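Local coordinates for protein Cry23AA1 (Bacillus thuringiensis, PDB 4RHZ) that probably acts as a pore-forming insecticidal toxin of the aerolysin family, forms a binary complex with Cry37Aa1, and binds zinc, at residues N12-K15 with E16-A20. Numbering follows the deposited sequence.
Sequences NYMK and EVYGA
One face of the Tyr-13 ring receives the methyl CG2 of Val-17 in a CH-pi contact, 4.1 Å from CG2 to the ring centroid and displaced toward the CE1 rim. Val-17 CG1 lies over the centre of one face of the Tyr-18 ring, so the valine serves both tyrosines near the C-terminal end of helix 6-18 in this aerolysin-type toxin. At the ring edges, one water in the plane of both rings joins the two phenols, 3.0 Å from Tyr-13 OH and 2.6 Å from Tyr-18 OH. Tyr-197 packs edge-to-face with Tyr-13.

Met-14 supplies a Met-aromatic contact. The bend at chi2 (-58°) brings its SD within 3.7 Å of Tyr-18 CD2, an oblique approach to the ring, and chi3 (-77°) turns the end methyl CE to within 3.7 Å of the same CD2. The buried thioether side chain also packs on Ala-185 and Val-187, fastening the helix to strand 182-190. On another side of the helix, the Asn-12 amide and Glu-16 carboxylate planes stand 67° apart, linked by a weak hydrogen bond from ND2 to OE2 (3.5 Å); OE1 has a firmer partner in Tyr-197 OH.

Gly-19, the first residue past the helix, takes a positive phi, and its N bonds weakly to Lys-15 O. The chain then turns back, and Lys-15 CG rests 3.2 Å from Ala-20 O.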
loop_
_atom_site.group_PDB
_atom_site.type_symbol
_atom_site.label_atom_id
_atom_site.label_comp_id
_atom_site.label_asym_id
_atom_site.label_seq_id
_atom_site.Cartn_x
_atom_site.Cartn_y
_atom_site.Cartn_z
ATOM N N ASN A 12 -34.729 9.837 22.798
ATOM C CA ASN A 12 -35.726 9.894 21.741
ATOM C C ASN A 12 -36.827 8.843 21.973
ATOM O O ASN A 12 -37.986 9.104 21.747
ATOM C CB ASN A 12 -35.108 9.817 20.319
ATOM C CG ASN A 12 -36.180 9.847 19.206
ATOM O OD1 ASN A 12 -36.853 10.875 18.946
ATOM N ND2 ASN A 12 -36.342 8.708 18.542
ATOM N N TYR A 13 -36.428 7.672 22.425
ATOM C CA TYR A 13 -37.309 6.624 22.780
ATOM C C TYR A 13 -38.319 7.101 23.871
ATOM O O TYR A 13 -39.568 6.949 23.729
ATOM C CB TYR A 13 -36.456 5.479 23.283
ATOM C CG TYR A 13 -37.232 4.385 23.961
ATOM C CD1 TYR A 13 -37.684 3.275 23.242
ATOM C CD2 TYR A 13 -37.501 4.442 25.332
ATOM C CE1 TYR A 13 -38.375 2.248 23.870
ATOM C CE2 TYR A 13 -38.197 3.403 25.979
ATOM C CZ TYR A 13 -38.639 2.328 25.244
ATOM O OH TYR A 13 -39.347 1.324 25.865
ATOM N N MET A 14 -37.797 7.724 24.925
ATOM C CA MET A 14 -38.659 8.159 25.971
ATOM C C MET A 14 -39.682 9.169 25.476
ATOM O O MET A 14 -40.815 9.162 25.925
ATOM C CB MET A 14 -37.878 8.766 27.127
ATOM C CG MET A 14 -37.168 7.785 28.006
ATOM S SD MET A 14 -38.191 6.513 28.809
ATOM C CE MET A 14 -38.879 7.569 30.095
ATOM N N LYS A 15 -39.273 10.100 24.638
ATOM C CA LYS A 15 -40.205 11.102 24.160
ATOM C C LYS A 15 -41.265 10.471 23.263
ATOM O O LYS A 15 -42.408 10.838 23.348
ATOM C CB LYS A 15 -39.513 12.222 23.434
ATOM C CG LYS A 15 -38.711 13.095 24.383
ATOM C CD LYS A 15 -38.090 14.337 23.730
ATOM C CE LYS A 15 -37.225 15.050 24.761
ATOM N NZ LYS A 15 -36.408 16.186 24.204
ATOM N N GLU A 16 -40.880 9.512 22.438
ATOM C CA GLU A 16 -41.817 8.953 21.502
ATOM C C GLU A 16 -42.801 8.037 22.190
ATOM O O GLU A 16 -43.988 8.033 21.846
ATOM C CB GLU A 16 -41.124 8.195 20.353
ATOM C CG GLU A 16 -40.491 9.202 19.335
ATOM C CD GLU A 16 -39.811 8.515 18.155
ATOM O OE1 GLU A 16 -39.637 7.260 18.181
ATOM O OE2 GLU A 16 -39.493 9.235 17.182
ATOM N N VAL A 17 -42.312 7.264 23.151
ATOM C CA VAL A 17 -43.104 6.227 23.711
ATOM C C VAL A 17 -44.051 6.767 24.787
ATOM O O VAL A 17 -45.213 6.332 24.840
ATOM C CB VAL A 17 -42.237 5.112 24.266
ATOM C CG1 VAL A 17 -43.065 4.186 25.218
ATOM C CG2 VAL A 17 -41.604 4.305 23.093
ATOM N N TYR A 18 -43.566 7.714 25.595
ATOM C CA TYR A 18 -44.293 8.211 26.758
ATOM C C TYR A 18 -44.837 9.603 26.563
ATOM O O TYR A 18 -45.577 10.094 27.416
ATOM C CB TYR A 18 -43.405 8.178 28.050
ATOM C CG TYR A 18 -43.077 6.750 28.418
ATOM C CD1 TYR A 18 -44.066 5.897 28.860
ATOM C CD2 TYR A 18 -41.812 6.218 28.205
ATOM C CE1 TYR A 18 -43.814 4.574 29.134
ATOM C CE2 TYR A 18 -41.557 4.887 28.471
ATOM C CZ TYR A 18 -42.569 4.072 28.961
ATOM O OH TYR A 18 -42.355 2.736 29.215
ATOM N N GLY A 19 -44.450 10.285 25.490
ATOM C CA GLY A 19 -44.863 11.704 25.336
ATOM C C GLY A 19 -44.116 12.618 26.280
ATOM O O GLY A 19 -44.472 13.777 26.424
ATOM N N ALA A 20 -43.030 12.139 26.915
ATOM C CA ALA A 20 -42.205 13.034 27.759
ATOM C C ALA A 20 -41.684 14.178 26.916
ATOM O O ALA A 20 -41.469 13.990 25.754
ATOM C CB ALA A 20 -41.020 12.254 28.395
HETATM O O HOH W 1 -39.975 1.829 28.780
#